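PDB 2NTP: pectinesterase A from Erwinia chrysanthemi, which hydrolyses the methyl esters of polygalacturonate chains in pectin, releasing methanol, the first step in the maceration and soft-rotting of plant tissue. Local coordinates for residues L57-R62 and F98-T104; S88-S94 and A130-T136; R141-K145 and W337-L341; K217-I222 and G263-F267; H275-W279 and K315-Q319. One frame throughout, in Å; residues are numbered along the deposited sequence.

Contact 1: L57-R62 and F98-T104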
# COMPACT_ATOMS: atom_id res chain seq x y z
N LEU A 57 -17.56 2.31 1.79
CA LEU A 57 -17.69 2.87 0.45
C LEU A 57 -17.83 1.75 -0.55
O LEU A 57 -17.10 0.76 -0.48
CB LEU A 57 -16.47 3.74 0.10
CG LEU A 57 -16.06 4.85 1.08
CD1 LEU A 57 -14.81 5.58 0.57
CD2 LEU A 57 -17.20 5.85 1.30
N LYS A 58 -18.78 1.90 -1.47
CA LYS A 58 -18.98 0.94 -2.56
C LYS A 58 -19.07 1.69 -3.88
O LYS A 58 -20.01 2.47 -4.09
CB LYS A 58 -20.26 0.11 -2.33
CG LYS A 58 -20.45 -1.01 -3.34
CD LYS A 58 -21.70 -1.83 -3.04
CE LYS A 58 -21.92 -2.91 -4.10
NZ LYS A 58 -23.05 -3.83 -3.73
N GLY A 59 -18.10 1.47 -4.76
CA GLY A 59 -18.10 2.07 -6.08
C GLY A 59 -18.96 1.28 -7.04
O GLY A 59 -19.19 0.08 -6.84
N GLU A 60 -19.45 1.96 -8.08
CA GLU A 60 -20.27 1.33 -9.12
C GLU A 60 -19.49 0.24 -9.87
O GLU A 60 -20.05 -0.80 -10.22
CB GLU A 60 -20.79 2.39 -10.10
CG GLU A 60 -21.63 1.83 -11.25
CD GLU A 60 -22.32 2.91 -12.09
OE1 GLU A 60 -22.17 4.11 -11.79
OE2 GLU A 60 -23.02 2.53 -13.06
N SER A 61 -18.20 0.49 -10.09
CA SER A 61 -17.30 -0.46 -10.75
C SER A 61 -15.87 -0.06 -10.39
O SER A 61 -15.58 1.13 -10.22
CB SER A 61 -17.48 -0.42 -12.27
OG SER A 61 -17.04 0.82 -12.81
N ARG A 62 -14.99 -1.05 -10.27
CA ARG A 62 -13.57 -0.77 -10.05
C ARG A 62 -12.99 0.04 -11.21
O ARG A 62 -12.24 1.00 -10.99
CB ARG A 62 -12.78 -2.07 -9.88
CG ARG A 62 -11.38 -1.84 -9.32
CD ARG A 62 -10.68 -3.15 -9.05
NE ARG A 62 -9.95 -3.65 -10.20
CZ ARG A 62 -9.34 -4.83 -10.24
NH1 ARG A 62 -9.40 -5.64 -9.18
NH2 ARG A 62 -8.68 -5.21 -11.32
N PHE A 98 -13.58 -0.02 8.61
CA PHE A 98 -13.78 0.60 7.30
C PHE A 98 -13.77 -0.48 6.23
O PHE A 98 -13.01 -1.45 6.34
CB PHE A 98 -12.66 1.60 7.00
CG PHE A 98 -12.74 2.21 5.62
CD1 PHE A 98 -13.62 3.27 5.37
CD2 PHE A 98 -11.97 1.71 4.57
CE1 PHE A 98 -13.71 3.82 4.09
CE2 PHE A 98 -12.07 2.25 3.28
CZ PHE A 98 -12.94 3.31 3.05
N SER A 99 -14.59 -0.32 5.20
CA SER A 99 -14.44 -1.11 3.98
C SER A 99 -14.61 -0.25 2.74
O SER A 99 -15.37 0.72 2.73
CB SER A 99 -15.38 -2.32 3.96
OG SER A 99 -16.73 -1.95 3.76
N ALA A 100 -13.86 -0.61 1.70
CA ALA A 100 -14.07 -0.08 0.36
C ALA A 100 -14.22 -1.24 -0.61
O ALA A 100 -13.49 -2.23 -0.51
CB ALA A 100 -12.92 0.82 -0.06
N GLN A 101 -15.17 -1.12 -1.54
CA GLN A 101 -15.40 -2.14 -2.54
C GLN A 101 -15.60 -1.53 -3.93
O GLN A 101 -16.22 -0.48 -4.06
CB GLN A 101 -16.63 -2.99 -2.18
CG GLN A 101 -16.88 -4.15 -3.16
CD GLN A 101 -18.20 -4.86 -2.94
OE1 GLN A 101 -19.11 -4.34 -2.29
NE2 GLN A 101 -18.32 -6.06 -3.51
N SER A 102 -15.05 -2.20 -4.94
CA SER A 102 -15.29 -1.90 -6.36
C SER A 102 -14.99 -0.45 -6.72
O SER A 102 -15.83 0.27 -7.25
CB SER A 102 -16.71 -2.32 -6.77
OG SER A 102 -16.88 -3.71 -6.58
N LEU A 103 -13.77 -0.03 -6.39
CA LEU A 103 -13.32 1.32 -6.72
C LEU A 103 -11.81 1.39 -6.84
O LEU A 103 -11.09 0.51 -6.37
CB LEU A 103 -13.85 2.35 -5.72
CG LEU A 103 -13.57 2.17 -4.23
CD1 LEU A 103 -12.21 2.70 -3.88
CD2 LEU A 103 -14.65 2.86 -3.39
N THR A 104 -11.35 2.45 -7.50
CA THR A 104 -9.92 2.71 -7.68
C THR A 104 -9.53 3.92 -6.84
O THR A 104 -10.27 4.91 -6.79
CB THR A 104 -9.58 2.96 -9.15
OG1 THR A 104 -9.95 1.81 -9.93
CG2 THR A 104 -8.09 3.25 -9.33
O HOH W 1 -17.64 -1.28 1.36
O HOH W 2 -21.48 -5.70 -2.12
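Leu-57 opens the pairing with its backbone: its N donates to Ser-99 O at 2.9 Å, and its O accepts from Gln-101 N, in the pattern of parallel strands from neighbouring turns in the long sheet of the right-handed beta-helix. A water also donates to Leu-57 O and bonds to Ser-99 OG, whose other partner is His-56. On the Ala-100 face, Leu-57 carries CG beside the backbone N (chi1 -53°), which brings CD1 to the ring edge of Phe-98, 3.8 Å from CZ. Its CB meets Leu-103 CD2 at 4.0 Å. Lys-58, on the other face, runs extended alongside Gln-101, and a second water joins Lys-58 NZ to Gln-101 OE1. Gly-59 N makes a straight bond to Gln-101 O (2.8 Å, 169°). Gly-59 CA lies 3.1 Å from Ser-102 O, a close CA-H...O approach. Past Glu-60 and Ser-61, which turn to Asn-41, Arg-62 gives its carbonyl O to Thr-104 OG1 at 2.7 Å; that hydroxyl stands 29° out of the carbonyl plane. The chemistry thus divides by face: leucine and phenylalanine carbons on one, a water-bridged lysine-glutamine pair on the other, and a hydroxyl that ties the loop down beyond the strands.

Contact 2: S88-S94 and A130-T136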
# COMPACT_ATOMS: atom_id res chain seq x y z
N SER A 88 0.98 12.80 2.22
CA SER A 88 0.76 12.77 0.77
C SER A 88 -0.44 11.92 0.35
O SER A 88 -0.83 11.93 -0.82
CB SER A 88 2.01 12.25 0.06
OG SER A 88 2.12 10.84 0.19
N SER A 89 -0.99 11.16 1.30
CA SER A 89 -1.97 10.12 0.96
C SER A 89 -3.26 10.68 0.38
O SER A 89 -3.81 11.65 0.89
CB SER A 89 -2.28 9.25 2.18
OG SER A 89 -2.97 8.09 1.75
N THR A 90 -3.75 10.03 -0.68
CA THR A 90 -5.04 10.41 -1.25
C THR A 90 -6.16 10.06 -0.27
O THR A 90 -7.05 10.88 -0.02
CB THR A 90 -5.27 9.75 -2.63
OG1 THR A 90 -4.27 10.21 -3.54
CG2 THR A 90 -6.66 10.10 -3.20
N ILE A 91 -6.11 8.85 0.28
CA ILE A 91 -7.08 8.42 1.29
C ILE A 91 -6.34 7.96 2.54
O ILE A 91 -5.40 7.16 2.46
CB ILE A 91 -8.02 7.31 0.76
CG1 ILE A 91 -8.90 7.87 -0.37
CG2 ILE A 91 -8.89 6.73 1.90
CD1 ILE A 91 -9.92 6.88 -0.92
N THR A 92 -6.76 8.49 3.69
CA THR A 92 -6.19 8.13 4.98
C THR A 92 -7.29 7.48 5.83
O THR A 92 -8.33 8.08 6.04
CB THR A 92 -5.63 9.38 5.70
OG1 THR A 92 -4.59 9.96 4.90
CG2 THR A 92 -5.08 9.02 7.06
N ILE A 93 -7.04 6.25 6.28
CA ILE A 93 -8.01 5.54 7.13
C ILE A 93 -7.54 5.58 8.58
O ILE A 93 -6.55 4.94 8.94
CB ILE A 93 -8.23 4.06 6.70
CG1 ILE A 93 -8.56 3.94 5.20
CG2 ILE A 93 -9.31 3.40 7.57
CD1 ILE A 93 -9.83 4.66 4.76
N SER A 94 -8.25 6.37 9.39
CA SER A 94 -7.94 6.55 10.81
C SER A 94 -9.15 6.19 11.66
O SER A 94 -9.49 6.89 12.62
CB SER A 94 -7.51 7.99 11.09
OG SER A 94 -6.29 8.29 10.43
N ALA A 130 4.54 9.11 -2.85
CA ALA A 130 3.21 9.64 -3.13
C ALA A 130 2.18 8.54 -2.89
O ALA A 130 1.89 7.72 -3.76
CB ALA A 130 3.13 10.18 -4.56
N VAL A 131 1.66 8.54 -1.67
CA VAL A 131 0.80 7.46 -1.17
C VAL A 131 -0.62 7.55 -1.74
O VAL A 131 -1.22 8.62 -1.77
CB VAL A 131 0.76 7.49 0.37
CG1 VAL A 131 -0.15 6.39 0.92
CG2 VAL A 131 2.16 7.37 0.96
N ALA A 132 -1.15 6.41 -2.20
CA ALA A 132 -2.55 6.33 -2.63
C ALA A 132 -3.46 6.09 -1.43
O ALA A 132 -4.45 6.80 -1.23
CB ALA A 132 -2.74 5.24 -3.69
N LEU A 133 -3.10 5.09 -0.62
CA LEU A 133 -3.89 4.68 0.54
C LEU A 133 -3.01 4.49 1.75
O LEU A 133 -1.98 3.80 1.68
CB LEU A 133 -4.64 3.39 0.21
CG LEU A 133 -5.44 2.70 1.32
CD1 LEU A 133 -6.60 3.58 1.79
CD2 LEU A 133 -5.95 1.35 0.78
N TYR A 134 -3.42 5.08 2.87
CA TYR A 134 -2.69 5.00 4.12
C TYR A 134 -3.66 4.51 5.18
O TYR A 134 -4.67 5.14 5.44
CB TYR A 134 -2.14 6.39 4.49
CG TYR A 134 -1.43 6.55 5.82
CD1 TYR A 134 -0.76 5.48 6.43
CD2 TYR A 134 -1.37 7.80 6.45
CE1 TYR A 134 -0.09 5.65 7.65
CE2 TYR A 134 -0.71 7.97 7.65
CZ TYR A 134 -0.08 6.91 8.24
OH TYR A 134 0.58 7.10 9.44
N VAL A 135 -3.36 3.35 5.76
CA VAL A 135 -4.10 2.85 6.92
C VAL A 135 -3.23 3.16 8.12
O VAL A 135 -2.10 2.67 8.22
CB VAL A 135 -4.39 1.33 6.81
CG1 VAL A 135 -5.24 0.87 8.00
CG2 VAL A 135 -5.11 1.01 5.51
N THR A 136 -3.74 3.99 9.04
CA THR A 136 -2.92 4.51 10.14
C THR A 136 -2.95 3.60 11.37
O THR A 136 -3.61 2.57 11.37
CB THR A 136 -3.36 5.93 10.57
OG1 THR A 136 -4.59 5.86 11.32
CG2 THR A 136 -3.55 6.83 9.36
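Ile-91 and Ile-93 close on Leu-133 from the neighbouring strand: Leu-133 CD1 lies 3.9 Å from both Ile-91 CG2 and Ile-93 CG1, the side chains crossing at a slant. This face is the tight one, buried against Ile-105, Ile-50 and Phe-98. The parallel backbones are joined by bonds such as Tyr-134 N to Ile-91 O and Ile-93 N to Tyr-134 O, the latter at 2.7 Å. Ile-91 O accepts a second hydrogen bond, from Ser-89 OG (2.7 Å), which comes from 60° above the carbonyl plane. Just before the strands, Ser-88 OG receives Val-131 N almost straight (3.0 Å, 176°) and is also bonded to Thr-85 O.

The other face is more open and polar. Thr-92 lies alongside Tyr-134, and Thr-136 CG2 sits 3.5 Å above one face of that ring, offset toward its rim. With OG1 wedged between backbone N and carbonyl carbon (chi1 75°), Thr-136 OG1 is hydrogen-bonded to Ser-94 OG, 3.1 Å away. Tyr-134 stacks with Tyr-157 and lies about 4 Å, side chain to sugar, from the bound methyl galacturonate, while Val-131 packs near the proton donor Asp-154. Parallel strands in successive turns, one face bordering the substrate cleft, mark the right-handed parallel beta-helix of pectinesterases.

Contact 3: R141-K145 and W337-L341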
# COMPACT_ATOMS: atom_id res chain seq x y z
N ARG A 141 -8.98 -3.41 11.28
CA ARG A 141 -10.07 -4.10 10.60
C ARG A 141 -10.56 -3.31 9.38
O ARG A 141 -11.75 -3.01 9.26
CB ARG A 141 -11.21 -4.42 11.58
CG ARG A 141 -10.76 -5.20 12.83
CD ARG A 141 -11.93 -5.59 13.73
NE ARG A 141 -12.68 -4.43 14.21
CZ ARG A 141 -12.43 -3.78 15.35
NH1 ARG A 141 -11.46 -4.18 16.16
NH2 ARG A 141 -13.17 -2.74 15.69
N ALA A 142 -9.62 -2.99 8.48
CA ALA A 142 -9.92 -2.30 7.23
C ALA A 142 -9.93 -3.30 6.08
O ALA A 142 -8.97 -4.04 5.88
CB ALA A 142 -8.89 -1.20 6.97
N TYR A 143 -11.02 -3.31 5.32
CA TYR A 143 -11.25 -4.34 4.31
C TYR A 143 -11.40 -3.71 2.93
O TYR A 143 -12.23 -2.83 2.74
CB TYR A 143 -12.51 -5.13 4.69
CG TYR A 143 -12.94 -6.28 3.79
CD1 TYR A 143 -12.05 -6.93 2.93
CD2 TYR A 143 -14.26 -6.74 3.85
CE1 TYR A 143 -12.48 -8.00 2.12
CE2 TYR A 143 -14.69 -7.80 3.06
CZ TYR A 143 -13.80 -8.43 2.20
OH TYR A 143 -14.25 -9.48 1.43
N PHE A 144 -10.60 -4.18 1.99
CA PHE A 144 -10.63 -3.66 0.62
C PHE A 144 -10.86 -4.80 -0.35
O PHE A 144 -10.01 -5.66 -0.50
CB PHE A 144 -9.32 -2.91 0.32
CG PHE A 144 -9.03 -1.82 1.30
CD1 PHE A 144 -8.38 -2.10 2.50
CD2 PHE A 144 -9.44 -0.51 1.04
CE1 PHE A 144 -8.13 -1.09 3.43
CE2 PHE A 144 -9.19 0.51 1.96
CZ PHE A 144 -8.54 0.21 3.16
N LYS A 145 -12.03 -4.81 -0.98
CA LYS A 145 -12.40 -5.88 -1.91
C LYS A 145 -12.65 -5.33 -3.31
O LYS A 145 -13.40 -4.37 -3.47
CB LYS A 145 -13.64 -6.64 -1.43
CG LYS A 145 -13.98 -7.84 -2.32
CD LYS A 145 -14.96 -8.80 -1.69
CE LYS A 145 -15.14 -10.05 -2.56
NZ LYS A 145 -13.97 -10.98 -2.49
N TRP A 337 -11.01 -11.44 13.68
CA TRP A 337 -11.70 -10.60 12.71
C TRP A 337 -12.00 -11.34 11.42
O TRP A 337 -11.09 -11.85 10.75
CB TRP A 337 -10.89 -9.32 12.42
CG TRP A 337 -11.48 -8.46 11.33
CD1 TRP A 337 -12.78 -8.06 11.22
CD2 TRP A 337 -10.79 -7.90 10.21
NE1 TRP A 337 -12.95 -7.29 10.09
CE2 TRP A 337 -11.74 -7.17 9.46
CE3 TRP A 337 -9.46 -7.93 9.77
CZ2 TRP A 337 -11.40 -6.48 8.29
CZ3 TRP A 337 -9.12 -7.25 8.60
CH2 TRP A 337 -10.09 -6.54 7.88
N THR A 338 -13.28 -11.40 11.07
CA THR A 338 -13.72 -11.91 9.78
C THR A 338 -14.19 -10.73 8.93
O THR A 338 -15.24 -10.14 9.21
CB THR A 338 -14.86 -12.94 9.92
OG1 THR A 338 -14.42 -14.02 10.76
CG2 THR A 338 -15.26 -13.49 8.55
N PRO A 339 -13.39 -10.35 7.91
CA PRO A 339 -13.78 -9.24 7.04
C PRO A 339 -15.12 -9.51 6.37
O PRO A 339 -15.30 -10.55 5.74
CB PRO A 339 -12.65 -9.19 6.00
CG PRO A 339 -11.48 -9.82 6.69
CD PRO A 339 -12.08 -10.91 7.53
N THR A 340 -16.06 -8.59 6.54
CA THR A 340 -17.36 -8.68 5.87
C THR A 340 -17.77 -7.34 5.28
O THR A 340 -17.41 -6.28 5.82
CB THR A 340 -18.48 -9.18 6.81
OG1 THR A 340 -18.68 -8.23 7.87
CG2 THR A 340 -18.16 -10.54 7.40
N LEU A 341 -18.51 -7.40 4.19
CA LEU A 341 -19.07 -6.21 3.56
C LEU A 341 -20.52 -6.03 4.02
O LEU A 341 -21.16 -7.02 4.39
CB LEU A 341 -19.00 -6.33 2.04
CG LEU A 341 -17.61 -6.42 1.39
CD1 LEU A 341 -17.76 -6.75 -0.09
CD2 LEU A 341 -16.79 -5.15 1.59
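Strand 142-145 and the irregular C-terminal segment 337-341 run in broadly the same direction, end-to-end vectors 40° apart, and their backbones stay well separated, with Tyr-143 CA and Pro-339 CA 6.2 Å apart. Side chains fill the interval. One face of the Trp-337 indole lies against Arg-141: Arg-141 CA sits 3.5 Å from the centroid of the six-membered ring, a CH-pi contact, and Arg-141 CB, CG and CD then run on over the five-membered part, Arg-141 CD reaching Trp-337 CD1 at 3.6 Å. The guanidinium does not stack; its plane is turned 68° from the indole, and NE forms a salt bridge with Asp-97. At the indole edge, Trp-337 CH2 touches Ala-142 O at 3.4 Å. Pro-339 CG sits toward the rim of the opposite indole face, so the ring is held between arginine and proline.

Pro-339 CB in turn sits over the centre of the Tyr-143 ring, 3.6 Å from its centroid, a second CH-pi contact; chi1 of -179° directs the Tyr-143 ring toward Pro-339. Leu-341 crosses the tyrosine at about a right angle, Leu-341 CG 3.6 Å from Tyr-143 CE2, and its CD1 meets Lys-145 CD at 3.8 Å. The tail is thereby laid over the outer face of the parallel sheet: Trp-337 and Pro-339 also pack on Phe-164 of strand 162-166, Leu-341 on Ser-99 and Gln-101 of strand 99-101, and Pro-339 on helix 330-334.

Contact 4: K217-I222 and G263-F267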
# COMPACT_ATOMS: atom_id res chain seq x y z
N LYS A 217 3.49 -10.70 15.39
CA LYS A 217 3.50 -12.01 14.75
C LYS A 217 3.44 -11.95 13.23
O LYS A 217 4.19 -12.66 12.55
CB LYS A 217 2.36 -12.88 15.30
CG LYS A 217 2.43 -14.36 14.93
CD LYS A 217 3.42 -15.13 15.79
CE LYS A 217 3.14 -16.64 15.78
NZ LYS A 217 3.10 -17.22 14.40
N TYR A 218 2.56 -11.10 12.70
CA TYR A 218 2.37 -11.02 11.25
C TYR A 218 2.55 -9.61 10.70
O TYR A 218 2.08 -8.64 11.30
CB TYR A 218 0.99 -11.55 10.86
CG TYR A 218 0.75 -12.98 11.29
CD1 TYR A 218 1.31 -14.05 10.58
CD2 TYR A 218 -0.03 -13.26 12.40
CE1 TYR A 218 1.10 -15.37 10.98
CE2 TYR A 218 -0.26 -14.59 12.81
CZ TYR A 218 0.31 -15.63 12.10
OH TYR A 218 0.10 -16.93 12.49
N GLY A 219 3.24 -9.52 9.57
CA GLY A 219 3.41 -8.26 8.86
C GLY A 219 2.65 -8.33 7.55
O GLY A 219 1.42 -8.41 7.55
N LEU A 220 3.38 -8.31 6.44
CA LEU A 220 2.78 -8.36 5.11
C LEU A 220 2.72 -9.80 4.64
O LEU A 220 3.76 -10.46 4.50
CB LEU A 220 3.58 -7.49 4.13
CG LEU A 220 3.96 -6.09 4.63
CD1 LEU A 220 4.84 -5.39 3.61
CD2 LEU A 220 2.72 -5.25 4.95
N VAL A 221 1.50 -10.29 4.40
CA VAL A 221 1.29 -11.68 4.00
C VAL A 221 0.53 -11.69 2.68
O VAL A 221 -0.60 -11.19 2.59
CB VAL A 221 0.54 -12.48 5.10
CG1 VAL A 221 0.37 -13.95 4.69
CG2 VAL A 221 1.27 -12.38 6.45
N ILE A 222 1.17 -12.24 1.65
CA ILE A 222 0.60 -12.23 0.30
C ILE A 222 0.28 -13.66 -0.13
O ILE A 222 1.18 -14.50 -0.20
CB ILE A 222 1.57 -11.54 -0.72
CG1 ILE A 222 1.74 -10.06 -0.39
CG2 ILE A 222 1.04 -11.67 -2.15
CD1 ILE A 222 3.00 -9.74 0.40
N GLY A 263 11.15 -6.32 9.65
CA GLY A 263 9.93 -6.54 8.87
C GLY A 263 9.69 -7.96 8.41
O GLY A 263 10.64 -8.73 8.23
N GLN A 264 8.42 -8.29 8.24
CA GLN A 264 8.01 -9.58 7.70
C GLN A 264 7.27 -9.40 6.38
O GLN A 264 6.32 -8.63 6.31
CB GLN A 264 7.13 -10.35 8.69
CG GLN A 264 6.62 -11.69 8.16
CD GLN A 264 5.51 -12.28 9.00
OE1 GLN A 264 4.33 -11.98 8.80
NE2 GLN A 264 5.88 -13.13 9.96
N THR A 265 7.72 -10.12 5.36
CA THR A 265 6.95 -10.31 4.14
C THR A 265 6.98 -11.79 3.81
O THR A 265 8.06 -12.38 3.68
CB THR A 265 7.52 -9.53 2.93
OG1 THR A 265 7.49 -8.13 3.22
CG2 THR A 265 6.68 -9.78 1.69
N VAL A 266 5.79 -12.39 3.71
CA VAL A 266 5.67 -13.80 3.35
C VAL A 266 4.78 -13.94 2.12
O VAL A 266 3.66 -13.40 2.08
CB VAL A 266 5.11 -14.64 4.51
CG1 VAL A 266 5.04 -16.11 4.11
CG2 VAL A 266 5.99 -14.48 5.76
N PHE A 267 5.29 -14.64 1.10
CA PHE A 267 4.54 -14.97 -0.10
C PHE A 267 4.16 -16.44 -0.05
O PHE A 267 5.03 -17.30 0.12
CB PHE A 267 5.37 -14.72 -1.37
CG PHE A 267 5.61 -13.27 -1.66
CD1 PHE A 267 6.72 -12.61 -1.15
CD2 PHE A 267 4.72 -12.55 -2.47
CE1 PHE A 267 6.95 -11.27 -1.43
CE2 PHE A 267 4.94 -11.21 -2.76
CZ PHE A 267 6.06 -10.57 -2.23
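Gln-264 reaches from strand 264-267 across to the loop that leads into strand 220-222. Its CB lies 4.1 Å from Gly-219 N, and with CG set anti to the backbone N (chi1 178°) the chain continues extended toward the loop. CD comes to 3.6 Å from that same Gly-219 N. At the tip the amide divides its work: OE1 accepts from Gly-219 N at 2.8 Å in a nearly straight bond (169°), the donor standing well above the carbonyl plane, 54° out of it, while NE2 makes a weak bond to Lys-217 O. OE1 also lies against Tyr-218, whose side chain runs alongside; the tyrosine hydroxyl itself bonds to Glu-327 O.

Beyond the amide the two strands, from neighbouring turns in the long sheet of the beta-helix, pair in parallel. Leu-220 N bonds to Gln-264 O, Val-266 N to Leu-220 O, and Ile-222 N to Val-266 O. On the Leu-220 and Ile-222 face, Ile-222 lies beside Phe-267: Ile-222 CB is 3.7 Å from Phe-267 CD2, and Ile-222 CD1 sits over the ring face toward its rim, 4.3 Å from the centroid. CD1 also meets Thr-265 CG2 at 3.9 Å. Leu-220 CD1 touches Thr-265 OG1, which bonds to Thr-208. A buried glutamine amide thus carries on where the strand pairing has not yet begun, bonding Gly-219 N firmly and Lys-217 O weakly, while carbon contacts close the far end.

Contact 5: H275-W279 and K315-Q319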
# COMPACT_ATOMS: atom_id res chain seq x y z
N HIS A 275 10.83 -10.59 -13.68
CA HIS A 275 11.33 -9.29 -13.22
C HIS A 275 11.85 -9.38 -11.77
O HIS A 275 12.66 -8.56 -11.34
CB HIS A 275 10.28 -8.18 -13.40
CG HIS A 275 9.04 -8.36 -12.58
ND1 HIS A 275 8.15 -9.40 -12.77
CD2 HIS A 275 8.51 -7.61 -11.58
CE1 HIS A 275 7.15 -9.29 -11.91
NE2 HIS A 275 7.35 -8.21 -11.18
N ILE A 276 11.40 -10.40 -11.05
CA ILE A 276 11.80 -10.63 -9.66
C ILE A 276 13.18 -11.29 -9.58
O ILE A 276 13.42 -12.33 -10.21
CB ILE A 276 10.75 -11.53 -8.92
CG1 ILE A 276 9.38 -10.85 -8.85
CG2 ILE A 276 11.26 -11.93 -7.53
CD1 ILE A 276 9.36 -9.46 -8.16
N TYR A 277 14.08 -10.69 -8.79
CA TYR A 277 15.41 -11.27 -8.55
C TYR A 277 15.57 -11.92 -7.17
O TYR A 277 16.49 -12.71 -6.96
CB TYR A 277 16.53 -10.24 -8.80
CG TYR A 277 16.48 -9.01 -7.92
CD1 TYR A 277 16.90 -9.05 -6.59
CD2 TYR A 277 16.03 -7.79 -8.43
CE1 TYR A 277 16.86 -7.91 -5.78
CE2 TYR A 277 15.98 -6.65 -7.63
CZ TYR A 277 16.40 -6.72 -6.31
OH TYR A 277 16.35 -5.59 -5.53
N GLY A 278 14.67 -11.58 -6.25
CA GLY A 278 14.76 -12.05 -4.86
C GLY A 278 14.58 -10.91 -3.88
O GLY A 278 13.84 -9.96 -4.15
N TRP A 279 15.25 -11.00 -2.73
CA TRP A 279 15.13 -10.00 -1.68
C TRP A 279 16.30 -9.01 -1.74
O TRP A 279 17.27 -9.23 -2.48
CB TRP A 279 15.10 -10.68 -0.30
CG TRP A 279 14.01 -11.71 -0.14
CD1 TRP A 279 14.15 -13.07 -0.25
CD2 TRP A 279 12.63 -11.46 0.16
NE1 TRP A 279 12.94 -13.68 -0.03
CE2 TRP A 279 11.99 -12.72 0.22
CE3 TRP A 279 11.88 -10.30 0.39
CZ2 TRP A 279 10.62 -12.85 0.50
CZ3 TRP A 279 10.52 -10.43 0.67
CH2 TRP A 279 9.90 -11.70 0.72
N LYS A 315 19.48 -20.54 -1.36
CA LYS A 315 19.79 -20.17 0.02
C LYS A 315 19.46 -18.71 0.35
O LYS A 315 19.25 -18.36 1.51
CB LYS A 315 21.24 -20.50 0.38
CG LYS A 315 22.30 -19.94 -0.57
CD LYS A 315 23.65 -20.64 -0.39
CE LYS A 315 23.65 -22.06 -0.94
NZ LYS A 315 24.94 -22.77 -0.71
N ASP A 316 19.41 -17.87 -0.68
CA ASP A 316 19.07 -16.45 -0.53
C ASP A 316 17.56 -16.21 -0.50
O ASP A 316 17.10 -15.09 -0.27
CB ASP A 316 19.70 -15.62 -1.66
CG ASP A 316 21.16 -15.98 -1.90
OD1 ASP A 316 22.04 -15.15 -1.56
OD2 ASP A 316 21.44 -17.08 -2.43
N ARG A 317 16.79 -17.27 -0.75
CA ARG A 317 15.33 -17.19 -0.73
C ARG A 317 14.75 -18.31 0.12
O ARG A 317 14.44 -19.39 -0.38
CB ARG A 317 14.77 -17.18 -2.16
CG ARG A 317 14.98 -15.85 -2.87
CD ARG A 317 14.64 -15.91 -4.34
NE ARG A 317 13.20 -15.89 -4.58
CZ ARG A 317 12.64 -15.64 -5.76
NH1 ARG A 317 13.41 -15.36 -6.81
NH2 ARG A 317 11.32 -15.65 -5.90
N ARG A 318 14.62 -18.02 1.41
CA ARG A 318 14.18 -19.02 2.38
C ARG A 318 12.75 -19.47 2.13
O ARG A 318 11.88 -18.67 1.74
CB ARG A 318 14.33 -18.50 3.81
CG ARG A 318 15.77 -18.22 4.23
CD ARG A 318 15.99 -16.75 4.53
NE ARG A 318 15.59 -16.44 5.89
CZ ARG A 318 15.36 -15.22 6.38
NH1 ARG A 318 15.47 -14.14 5.61
NH2 ARG A 318 15.00 -15.09 7.64
N GLN A 319 12.51 -20.75 2.37
CA GLN A 319 11.24 -21.38 2.10
C GLN A 319 10.60 -21.89 3.38
O GLN A 319 11.29 -22.41 4.26
CB GLN A 319 11.42 -22.55 1.12
CG GLN A 319 12.14 -22.19 -0.18
CD GLN A 319 11.31 -21.29 -1.08
OE1 GLN A 319 10.12 -21.52 -1.29
NE2 GLN A 319 11.95 -20.26 -1.63
O HOH W 3 12.16 -16.39 0.02
O HOH W 4 17.19 -12.97 -2.36
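Arg-317 lays its aliphatic chain along Gly-278 and the pyrrole end of Trp-279: Arg-317 CD is 3.9 Å from Gly-278 CA, and Arg-317 CG is 3.9 Å from Trp-279 CD1. The chain bends at chi3 (76°), which turns one guanidinium face over Gly-278 CA, with the indole plane 81° away from it. Ile-276 CG2 approaches Arg-317 NH2 at 4.1 Å. A buried arginine thus meets the strand through carbon and a flat face, while a salt bridge from NE to Glu-303 and a hydrogen bond from NH2 to Gly-310 O hold its polar end.

Water carries the polar part of the contact. One molecule accepts from Trp-279 NE1 at 2.8 Å, in the indole plane, and donates to Arg-318 O; another accepts from Trp-279 N and donates to Asp-316 O at 3.0 Å. The backbone angles of Gly-278 are of the kind that suits glycine. Trp-279 stacks on Phe-301 of strand 300-304, and Tyr-277 lies beside the substrate-binding Tyr-206. A loop between strand 300-304 and helix 322-325 here covers the short, weakly bonded strand 276-278 at the edge of a four-stranded parallel sheet, near the last turns of the parallel beta-helix.

How the contacts relate
Contacts 1, 3 and 4 all reach the long parallel sheet of the beta-helix: strands 99-101 and 142-145 are neighbours in it, while contact 4 lies further along, its centre about 25 Å from that of contact 1. Contact 2 belongs to a different sheet and meets contacts 1 and 3 through the interior, where Ile-93 packs on Phe-98 and Leu-133 on Phe-144. Contact 5, about 34 Å from contact 1 between centres, touches contact 4 through Trp-279 and Phe-267. Along the chain, contacts 1 and 2 interleave, and contact 3 encloses contacts 4 and 5. Contacts 1, 2 and 4 join neighbouring turns side by side, while in contacts 3 and 5 a tail and a loop cover the stack; contact 2 lies nearest the bound sugar.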